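Local coordinates for protein alpha-galactosidase 1 (Saccharomyces cerevisiae, PDB 3LRK) that hydrolyses terminal, non-reducing alpha-D-galactose residues from alpha-D-galactosides, including galactose oligosaccharides, galactomannans and galactolipids, as a homotetrameric GH27 glycosidase, at residues S20-Q31 and G197-R205; W75-L85 and E133-N141. The protein carries 1 engineered substitution. One frame throughout, in Å; residues are numbered along the deposited sequence.

Contact 1. Residues S20-Q31 and G197-R205; sequences SPSYNGLGLTPQ and GSGIANSWR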
loop_
_atom_site.group_PDB
_atom_site.type_symbol
_atom_site.label_atom_id
_atom_site.label_comp_id
_atom_site.label_asym_id
_atom_site.label_seq_id
_atom_site.Cartn_x
_atom_site.Cartn_y
_atom_site.Cartn_z
ATOM N N SER A 20 -29.313 -1.383 -1.751
ATOM C CA SER A 20 -29.670 -0.313 -2.659
ATOM C C SER A 20 -30.484 -1.005 -3.749
ATOM O O SER A 20 -30.308 -2.209 -3.953
ATOM C CB SER A 20 -28.409 0.344 -3.246
ATOM O OG SER A 20 -27.716 -0.507 -4.151
ATOM N N PRO A 21 -31.379 -0.266 -4.441
ATOM C CA PRO A 21 -32.072 -0.903 -5.559
ATOM C C PRO A 21 -31.107 -1.237 -6.693
ATOM O O PRO A 21 -30.048 -0.607 -6.806
ATOM C CB PRO A 21 -33.069 0.168 -6.026
ATOM C CG PRO A 21 -32.529 1.468 -5.516
ATOM C CD PRO A 21 -31.799 1.135 -4.242
ATOM N N SER A 22 -31.469 -2.222 -7.513
ATOM C CA SER A 22 -30.732 -2.494 -8.741
ATOM C C SER A 22 -30.670 -1.206 -9.566
ATOM O O SER A 22 -31.687 -0.557 -9.761
ATOM C CB SER A 22 -31.426 -3.598 -9.538
ATOM O OG SER A 22 -30.853 -3.696 -10.830
ATOM N N TYR A 23 -29.488 -0.826 -10.050
ATOM C CA TYR A 23 -29.363 0.434 -10.803
ATOM C C TYR A 23 -30.205 0.491 -12.102
ATOM O O TYR A 23 -30.625 1.560 -12.535
ATOM C CB TYR A 23 -27.877 0.770 -11.064
ATOM C CG TYR A 23 -27.341 0.272 -12.399
ATOM C CD1 TYR A 23 -27.129 1.160 -13.455
ATOM C CD2 TYR A 23 -27.052 -1.080 -12.602
ATOM C CE1 TYR A 23 -26.642 0.711 -14.700
ATOM C CE2 TYR A 23 -26.563 -1.540 -13.843
ATOM C CZ TYR A 23 -26.358 -0.632 -14.875
ATOM O OH TYR A 23 -25.893 -1.074 -16.093
ATOM N N ASN A 24 -30.448 -0.668 -12.715
ATOM C CA ASN A 24 -31.167 -0.740 -13.997
ATOM C C ASN A 24 -32.339 -1.724 -13.995
ATOM O O ASN A 24 -32.929 -1.985 -15.051
ATOM C CB ASN A 24 -30.211 -1.103 -15.151
ATOM C CG ASN A 24 -29.601 -2.481 -14.992
ATOM O OD1 ASN A 24 -29.795 -3.141 -13.966
ATOM N ND2 ASN A 24 -28.860 -2.935 -16.012
ATOM N N GLY A 25 -32.629 -2.302 -12.829
ATOM C CA GLY A 25 -33.715 -3.274 -12.678
ATOM C C GLY A 25 -33.341 -4.715 -12.981
ATOM O O GLY A 25 -34.138 -5.613 -12.751
ATOM N N LEU A 26 -32.129 -4.941 -13.495
ATOM C CA LEU A 26 -31.651 -6.297 -13.785
ATOM C C LEU A 26 -30.757 -6.850 -12.666
ATOM O O LEU A 26 -30.456 -6.152 -11.700
ATOM C CB LEU A 26 -30.926 -6.337 -15.139
ATOM C CG LEU A 26 -31.758 -5.982 -16.379
ATOM C CD1 LEU A 26 -30.869 -5.765 -17.612
ATOM C CD2 LEU A 26 -32.830 -7.065 -16.653
ATOM N N GLY A 27 -30.335 -8.103 -12.806
ATOM C CA GLY A 27 -29.491 -8.761 -11.801
ATOM C C GLY A 27 -30.167 -8.916 -10.446
ATOM O O GLY A 27 -29.512 -8.843 -9.407
ATOM N N LEU A 28 -31.482 -9.134 -10.443
ATOM C CA LEU A 28 -32.198 -9.331 -9.176
ATOM C C LEU A 28 -31.718 -10.595 -8.466
ATOM O O LEU A 28 -31.805 -10.698 -7.247
ATOM C CB LEU A 28 -33.721 -9.324 -9.378
ATOM C CG LEU A 28 -34.294 -8.053 -10.019
ATOM C CD1 LEU A 28 -35.826 -8.123 -10.032
ATOM C CD2 LEU A 28 -33.805 -6.745 -9.317
ATOM N N THR A 29 -31.219 -11.549 -9.249
ATOM C CA THR A 29 -30.417 -12.667 -8.757
ATOM C C THR A 29 -29.177 -12.711 -9.676
ATOM O O THR A 29 -29.184 -12.081 -10.735
ATOM C CB THR A 29 -31.156 -13.999 -8.903
ATOM O OG1 THR A 29 -31.491 -14.198 -10.289
ATOM C CG2 THR A 29 -32.438 -14.039 -8.018
ATOM N N PRO A 30 -28.116 -13.442 -9.277
ATOM C CA PRO A 30 -26.925 -13.506 -10.125
ATOM C C PRO A 30 -27.251 -14.135 -11.480
ATOM O O PRO A 30 -28.166 -14.955 -11.567
ATOM C CB PRO A 30 -25.973 -14.390 -9.314
ATOM C CG PRO A 30 -26.424 -14.215 -7.901
ATOM C CD PRO A 30 -27.920 -14.195 -8.028
ATOM N N GLN A 31 -26.541 -13.724 -12.528
ATOM C CA GLN A 31 -26.789 -14.263 -13.872
ATOM C C GLN A 31 -26.312 -15.701 -13.995
ATOM O O GLN A 31 -25.423 -16.131 -13.269
ATOM C CB GLN A 31 -26.177 -13.376 -14.972
ATOM C CG GLN A 31 -24.653 -13.368 -15.051
ATOM C CD GLN A 31 -24.003 -12.328 -14.148
ATOM O OE1 GLN A 31 -24.508 -12.029 -13.052
ATOM N NE2 GLN A 31 -22.875 -11.768 -14.606
ATOM N N GLY A 197 -19.110 -0.637 -7.851
ATOM C CA GLY A 197 -19.766 -1.360 -8.940
ATOM C C GLY A 197 -21.277 -1.207 -8.983
ATOM O O GLY A 197 -21.852 -1.091 -10.064
ATOM N N SER A 198 -21.924 -1.172 -7.816
ATOM C CA SER A 198 -23.392 -1.347 -7.737
ATOM C C SER A 198 -24.224 -0.260 -8.421
ATOM O O SER A 198 -25.271 -0.553 -9.023
ATOM C CB SER A 198 -23.851 -1.552 -6.287
ATOM O OG SER A 198 -23.746 -0.354 -5.538
ATOM N N GLY A 199 -23.759 0.983 -8.346
ATOM C CA GLY A 199 -24.483 2.114 -8.916
ATOM C C GLY A 199 -24.438 2.242 -10.424
ATOM O O GLY A 199 -25.181 3.045 -11.006
ATOM N N ILE A 200 -23.568 1.458 -11.066
ATOM C CA ILE A 200 -23.378 1.540 -12.515
ATOM C C ILE A 200 -23.372 0.182 -13.247
ATOM O O ILE A 200 -23.294 0.161 -14.472
ATOM C CB ILE A 200 -22.044 2.273 -12.866
ATOM C CG1 ILE A 200 -20.837 1.511 -12.293
ATOM C CG2 ILE A 200 -22.064 3.742 -12.375
ATOM C CD1 ILE A 200 -19.451 1.990 -12.879
ATOM N N ALA A 201 -23.423 -0.929 -12.509
ATOM C CA ALA A 201 -23.297 -2.275 -13.099
ATOM C C ALA A 201 -24.066 -3.344 -12.323
ATOM O O ALA A 201 -24.418 -3.140 -11.161
ATOM C CB ALA A 201 -21.820 -2.676 -13.209
ATOM N N ASN A 202 -24.296 -4.491 -12.971
ATOM C CA ASN A 202 -25.009 -5.618 -12.372
ATOM C C ASN A 202 -24.117 -6.679 -11.732
ATOM O O ASN A 202 -24.558 -7.434 -10.859
ATOM C CB ASN A 202 -25.925 -6.258 -13.429
ATOM C CG ASN A 202 -27.042 -5.329 -13.858
ATOM O OD1 ASN A 202 -27.195 -5.016 -15.044
ATOM N ND2 ASN A 202 -27.833 -4.873 -12.885
ATOM N N SER A 203 -22.868 -6.766 -12.191
ATOM C CA SER A 203 -21.881 -7.662 -11.586
ATOM C C SER A 203 -20.475 -7.133 -11.913
ATOM O O SER A 203 -20.303 -6.324 -12.833
ATOM C CB SER A 203 -22.061 -9.128 -12.050
ATOM O OG SER A 203 -21.686 -9.311 -13.409
ATOM N N TRP A 204 -19.497 -7.557 -11.121
ATOM C CA TRP A 204 -18.092 -7.167 -11.321
ATOM C C TRP A 204 -17.168 -8.315 -10.970
ATOM O O TRP A 204 -17.246 -8.889 -9.879
ATOM C CB TRP A 204 -17.726 -5.920 -10.489
ATOM C CG TRP A 204 -18.246 -5.967 -9.103
ATOM C CD1 TRP A 204 -17.619 -6.486 -8.014
ATOM C CD2 TRP A 204 -19.533 -5.504 -8.648
ATOM N NE1 TRP A 204 -18.424 -6.366 -6.900
ATOM C CE2 TRP A 204 -19.604 -5.773 -7.262
ATOM C CE3 TRP A 204 -20.622 -4.885 -9.274
ATOM C CZ2 TRP A 204 -20.731 -5.448 -6.483
ATOM C CZ3 TRP A 204 -21.760 -4.570 -8.492
ATOM C CH2 TRP A 204 -21.787 -4.846 -7.114
ATOM N N ARG A 205 -16.286 -8.662 -11.905
ATOM C CA ARG A 205 -15.201 -9.569 -11.590
ATOM C C ARG A 205 -14.420 -8.946 -10.438
ATOM O O ARG A 205 -14.216 -7.742 -10.421
ATOM C CB ARG A 205 -14.315 -9.772 -12.819
ATOM C CG ARG A 205 -14.981 -10.669 -13.895
ATOM C CD ARG A 205 -14.776 -12.172 -13.585
ATOM N NE ARG A 205 -13.350 -12.410 -13.404
ATOM C CZ ARG A 205 -12.476 -12.565 -14.394
ATOM N NH1 ARG A 205 -12.879 -12.603 -15.666
ATOM N NH2 ARG A 205 -11.196 -12.704 -14.095
HETATM O O HOH W 1 -27.042 -2.471 -9.208
#
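Asn24 and Asn202 meet amide to amide where the loop leading into the first strand of the (beta/alpha)8 barrel, 32-35, packs against the loop that enters the sixth, 203-205. The two side chains come from opposite directions, their amide planes 30° apart, and exchange a reciprocal pair of hydrogen bonds. Asn202 ND2 gives to Asn24 OD1 over 2.8 Å, with Asn24 OD1 in the plane of the Asn202 amide. In return Asn24 ND2 bonds at 2.8 Å to an in-plane lone pair of Asn202 OD1. Asn24 has CG set between its backbone N and carbonyl carbon (chi1 64°), a position from which OD1 also takes the N-H of Leu26 at 3.0 Å and closes an Asx turn. The two donors reach OD1 from opposite faces of its plane, which should fix the rotation of this amide. Asn202 is gripped further, through Tyr183 N and Gly256 O, and so links the loop to neighbouring parts of the barrel.

Tyr23 lies flat on the backbone of the other loop. The carbonyl carbon of Ile200 sits 3.4 Å above the centre of its ring and the amide of Ala201 nearer the rim, while CB of Asn24 covers the opposite face. A water accepts from Tyr23 N and lies 2.6 Å from Ser198 O, to which it can donate. At this end Ser20 and Ser198 also pack on Tyr152 of a second subunit.

Deeper in, the chain of Gln31 bends at chi2 (-88°) and sends its amide toward Ser203. NE2 donates to Ser203 OG at 3.0 Å, close to the amide plane, and is held more strongly by Tyr145 OH. Its other polar atom, Gln31 OE1, is buried by the contact without a polar partner in the model and lies 3.9 Å from Ser203 CB.

Contact 2. Residues W75-L85 and E133-N141; sequences WSSGRDSDGFL and EDAQFFANN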
loop_
_atom_site.group_PDB
_atom_site.type_symbol
_atom_site.label_atom_id
_atom_site.label_comp_id
_atom_site.label_asym_id
_atom_site.label_seq_id
_atom_site.Cartn_x
_atom_site.Cartn_y
_atom_site.Cartn_z
ATOM N N TRP A 75 -14.373 -11.438 -32.032
ATOM C CA TRP A 75 -15.572 -11.582 -32.854
ATOM C C TRP A 75 -15.601 -10.548 -33.989
ATOM O O TRP A 75 -16.270 -10.756 -35.007
ATOM C CB TRP A 75 -16.833 -11.495 -31.969
ATOM C CG TRP A 75 -16.986 -10.167 -31.290
ATOM C CD1 TRP A 75 -16.599 -9.842 -30.013
ATOM C CD2 TRP A 75 -17.536 -8.968 -31.856
ATOM N NE1 TRP A 75 -16.887 -8.519 -29.751
ATOM C CE2 TRP A 75 -17.455 -7.956 -30.862
ATOM C CE3 TRP A 75 -18.099 -8.647 -33.101
ATOM C CZ2 TRP A 75 -17.912 -6.654 -31.077
ATOM C CZ3 TRP A 75 -18.549 -7.347 -33.316
ATOM C CH2 TRP A 75 -18.459 -6.365 -32.296
ATOM N N SER A 76 -14.877 -9.439 -33.800
ATOM C CA SER A 76 -14.873 -8.315 -34.740
ATOM C C SER A 76 -13.702 -8.377 -35.727
ATOM O O SER A 76 -12.733 -9.112 -35.522
ATOM C CB SER A 76 -14.811 -6.983 -33.983
ATOM O OG SER A 76 -13.684 -6.945 -33.118
ATOM N N SER A 77 -13.800 -7.598 -36.795
ATOM C CA SER A 77 -12.715 -7.515 -37.782
ATOM C C SER A 77 -12.113 -6.108 -37.893
ATOM O O SER A 77 -11.102 -5.909 -38.574
ATOM C CB SER A 77 -13.208 -8.011 -39.145
ATOM O OG SER A 77 -14.268 -7.203 -39.626
ATOM N N GLY A 78 -12.711 -5.146 -37.199
ATOM C CA GLY A 78 -12.290 -3.741 -37.279
ATOM C C GLY A 78 -13.456 -2.782 -37.117
ATOM O O GLY A 78 -14.480 -3.129 -36.502
ATOM N N ARG A 79 -13.303 -1.579 -37.671
ATOM C CA ARG A 79 -14.351 -0.552 -37.650
ATOM C C ARG A 79 -14.597 -0.023 -39.066
ATOM O O ARG A 79 -13.664 0.044 -39.883
ATOM C CB ARG A 79 -13.985 0.605 -36.700
ATOM C CG ARG A 79 -13.753 0.178 -35.255
ATOM C CD ARG A 79 -13.500 1.351 -34.298
ATOM N NE ARG A 79 -13.480 0.867 -32.915
ATOM C CZ ARG A 79 -14.556 0.801 -32.118
ATOM N NH1 ARG A 79 -15.740 1.213 -32.552
ATOM N NH2 ARG A 79 -14.446 0.316 -30.886
ATOM N N ASP A 80 -15.844 0.346 -39.354
ATOM C CA ASP A 80 -16.212 0.880 -40.678
ATOM C C ASP A 80 -15.864 2.367 -40.830
ATOM O O ASP A 80 -15.289 2.965 -39.916
ATOM C CB ASP A 80 -17.698 0.599 -40.996
ATOM C CG ASP A 80 -18.674 1.395 -40.117
ATOM O OD1 ASP A 80 -18.286 2.425 -39.521
ATOM O OD2 ASP A 80 -19.858 0.991 -40.049
ATOM N N SER A 81 -16.226 2.971 -41.964
ATOM C CA SER A 81 -15.895 4.383 -42.224
ATOM C C SER A 81 -16.569 5.363 -41.251
ATOM O O SER A 81 -16.122 6.499 -41.102
ATOM C CB SER A 81 -16.198 4.777 -43.677
ATOM O OG SER A 81 -17.595 4.814 -43.926
ATOM N N ASP A 82 -17.636 4.917 -40.594
ATOM C CA ASP A 82 -18.290 5.709 -39.547
ATOM C C ASP A 82 -17.746 5.447 -38.148
ATOM O O ASP A 82 -18.217 6.044 -37.172
ATOM C CB ASP A 82 -19.797 5.468 -39.566
ATOM C CG ASP A 82 -20.481 6.185 -40.706
ATOM O OD1 ASP A 82 -20.188 7.387 -40.913
ATOM O OD2 ASP A 82 -21.296 5.547 -41.401
ATOM N N GLY A 83 -16.766 4.559 -38.043
ATOM C CA GLY A 83 -16.156 4.242 -36.757
ATOM C C GLY A 83 -16.900 3.180 -35.967
ATOM O O GLY A 83 -16.538 2.890 -34.828
ATOM N N PHE A 84 -17.932 2.596 -36.579
ATOM C CA PHE A 84 -18.711 1.519 -35.972
ATOM C C PHE A 84 -17.981 0.196 -36.023
ATOM O O PHE A 84 -17.335 -0.121 -37.031
ATOM C CB PHE A 84 -20.057 1.358 -36.682
ATOM C CG PHE A 84 -21.240 1.688 -35.826
ATOM C CD1 PHE A 84 -21.395 2.958 -35.285
ATOM C CD2 PHE A 84 -22.222 0.729 -35.585
ATOM C CE1 PHE A 84 -22.501 3.263 -34.501
ATOM C CE2 PHE A 84 -23.335 1.028 -34.799
ATOM C CZ PHE A 84 -23.472 2.294 -34.260
ATOM N N LEU A 85 -18.104 -0.577 -34.944
ATOM C CA LEU A 85 -17.625 -1.951 -34.899
ATOM C C LEU A 85 -18.213 -2.751 -36.053
ATOM O O LEU A 85 -19.393 -2.589 -36.387
ATOM C CB LEU A 85 -18.034 -2.633 -33.588
ATOM C CG LEU A 85 -17.296 -2.245 -32.303
ATOM C CD1 LEU A 85 -18.108 -2.672 -31.092
ATOM C CD2 LEU A 85 -15.905 -2.860 -32.284
ATOM N N GLU A 133 -20.875 4.901 -29.584
ATOM C CA GLU A 133 -21.016 4.100 -30.823
ATOM C C GLU A 133 -21.105 2.630 -30.513
ATOM O O GLU A 133 -21.829 1.886 -31.185
ATOM C CB GLU A 133 -19.803 4.196 -31.764
ATOM C CG GLU A 133 -19.217 5.495 -32.047
ATOM C CD GLU A 133 -18.232 5.943 -31.008
ATOM O OE1 GLU A 133 -18.711 6.356 -29.951
ATOM O OE2 GLU A 133 -17.003 5.933 -31.276
ATOM N N ASP A 134 -20.298 2.180 -29.557
ATOM C CA ASP A 134 -20.183 0.742 -29.325
ATOM C C ASP A 134 -21.415 0.186 -28.612
ATOM O O ASP A 134 -21.963 -0.846 -29.018
ATOM C CB ASP A 134 -18.870 0.396 -28.633
ATOM C CG ASP A 134 -17.667 0.511 -29.581
ATOM O OD1 ASP A 134 -17.837 0.987 -30.719
ATOM O OD2 ASP A 134 -16.553 0.123 -29.178
ATOM N N ALA A 135 -21.872 0.900 -27.584
ATOM C CA ALA A 135 -23.168 0.605 -26.962
ATOM C C ALA A 135 -24.294 0.596 -28.006
ATOM O O ALA A 135 -25.149 -0.284 -27.973
ATOM C CB ALA A 135 -23.474 1.608 -25.845
ATOM N N GLN A 136 -24.295 1.583 -28.911
ATOM C CA GLN A 136 -25.256 1.645 -30.014
ATOM C C GLN A 136 -25.189 0.426 -30.938
ATOM O O GLN A 136 -26.229 -0.157 -31.279
ATOM C CB GLN A 136 -25.100 2.933 -30.832
ATOM C CG GLN A 136 -26.284 3.209 -31.778
ATOM C CD GLN A 136 -27.613 3.337 -31.032
ATOM O OE1 GLN A 136 -27.739 4.109 -30.081
ATOM N NE2 GLN A 136 -28.603 2.560 -31.455
ATOM N N PHE A 137 -23.974 0.047 -31.338
ATOM C CA PHE A 137 -23.768 -1.214 -32.063
ATOM C C PHE A 137 -24.405 -2.412 -31.343
ATOM O O PHE A 137 -25.115 -3.222 -31.977
ATOM C CB PHE A 137 -22.269 -1.483 -32.338
ATOM C CG PHE A 137 -22.008 -2.841 -32.925
ATOM C CD1 PHE A 137 -21.955 -3.019 -34.308
ATOM C CD2 PHE A 137 -21.844 -3.952 -32.098
ATOM C CE1 PHE A 137 -21.740 -4.273 -34.844
ATOM C CE2 PHE A 137 -21.636 -5.217 -32.639
ATOM C CZ PHE A 137 -21.577 -5.370 -34.016
ATOM N N PHE A 138 -24.164 -2.540 -30.032
ATOM C CA PHE A 138 -24.704 -3.689 -29.303
ATOM C C PHE A 138 -26.246 -3.672 -29.269
ATOM O O PHE A 138 -26.884 -4.702 -29.467
ATOM C CB PHE A 138 -24.098 -3.830 -27.895
ATOM C CG PHE A 138 -22.603 -4.074 -27.898
ATOM C CD1 PHE A 138 -22.055 -5.164 -28.588
ATOM C CD2 PHE A 138 -21.745 -3.211 -27.218
ATOM C CE1 PHE A 138 -20.671 -5.383 -28.599
ATOM C CE2 PHE A 138 -20.363 -3.422 -27.229
ATOM C CZ PHE A 138 -19.823 -4.510 -27.917
ATOM N N ALA A 139 -26.826 -2.497 -29.044
ATOM C CA ALA A 139 -28.284 -2.334 -29.056
ATOM C C ALA A 139 -28.891 -2.564 -30.450
ATOM O O ALA A 139 -29.949 -3.195 -30.567
ATOM C CB ALA A 139 -28.659 -0.985 -28.531
ATOM N N ASN A 140 -28.218 -2.072 -31.495
ATOM C CA ASN A 140 -28.652 -2.305 -32.890
ATOM C C ASN A 140 -28.691 -3.790 -33.221
ATOM O O ASN A 140 -29.509 -4.242 -34.030
ATOM C CB ASN A 140 -27.732 -1.597 -33.892
ATOM C CG ASN A 140 -27.953 -0.101 -33.946
ATOM O OD1 ASN A 140 -28.825 0.450 -33.260
ATOM N ND2 ASN A 140 -27.149 0.575 -34.757
ATOM N N ASN A 141 -27.787 -4.537 -32.589
ATOM C CA ASN A 141 -27.674 -5.979 -32.777
ATOM C C ASN A 141 -28.402 -6.818 -31.726
ATOM O O ASN A 141 -28.195 -8.028 -31.633
ATOM C CB ASN A 141 -26.201 -6.360 -32.924
ATOM C CG ASN A 141 -25.625 -5.841 -34.217
ATOM O OD1 ASN A 141 -25.035 -4.756 -34.259
ATOM N ND2 ASN A 141 -25.865 -6.571 -35.302
HETATM O O HOH W 2 -15.436 4.701 -33.216
HETATM O O HOH W 3 -19.532 0.756 -32.772
#
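Phe84, Phe137 and Leu85 form the apolar centre of this contact, in which a beta-hairpin, strands 76-79 and 85-87 joined through a type I turn from Asp80 to Gly83, packs on helix 131-140 of the barrel wall. The ring of Phe84 sits against the helix, its side chain crossing those of Glu133 and Phe137 obliquely. Its CZ is 3.5 Å from Glu133 O, which stands over one face, CE2 rests against CA and CB of Phe137, and CG of Gln136 lies at its edge.

Phe137 has CG anti to its backbone N (chi1 173°) and points toward the hairpin. CB of Leu85 sits over the centre of its ring in a CH-pi contact, 4.0 Å from the centroid, and CD2 of Phe84 meets the ring edge near its plane. From the opposite direction comes Trp75, its NE1 tied to Tyr113 O; the two aromatic planes are only 22° apart but so far slid that they barely overlap, with Trp75 CH2 3.4 Å from Phe137 CE2. Leu85 reaches on with CD1 to the carboxylate carbon of Asp134 and to CZ of Phe138.

Beside this cluster Arg79 holds Asp134 end-on. NH1 bonds to OD1 at 2.8 Å and NH2 to OD2 at 2.7 Å, both nearly straight and on syn lone pairs, with the two planar groups coplanar within 1°. NH1 also gives to Gly83 O across the hairpin, NH2 to Gly126 O, and CD2 of Leu85 lies over one guanidinium face, toward its rim. A methionine in place of Arg79 would probably leave the buried Asp134 carboxylate without its counter-charge and the Gly83 carbonyl with a bound water but no arginine donor. Ser127 OG and a water bridging to Leu85 N add to the grip on Asp134, a polar environment likely to favour its ionised form.

In the fold
Both contacts belong to the catalytic barrel but share no secondary-structure element; their centres lie 25 Å apart and their nearest atoms about 10 Å. Contact 1 is nearer the centre of the chain, about 14 Å from it against 28 Å for contact 2, and works with uncharged amides, a hydroxyl and peptide groups between two loops that enter barrel strands. It also borders a second subunit, whereas no other chain of the assembly touches contact 2. There a hairpin is clamped on a helix by aromatic packing and an ion pair. Each is partly buried: contact 1 leads into the strand carrying substrate-binding Arg205, which takes no part in the packing, while Trp75 of contact 2 lies near Asp72 and Asp73.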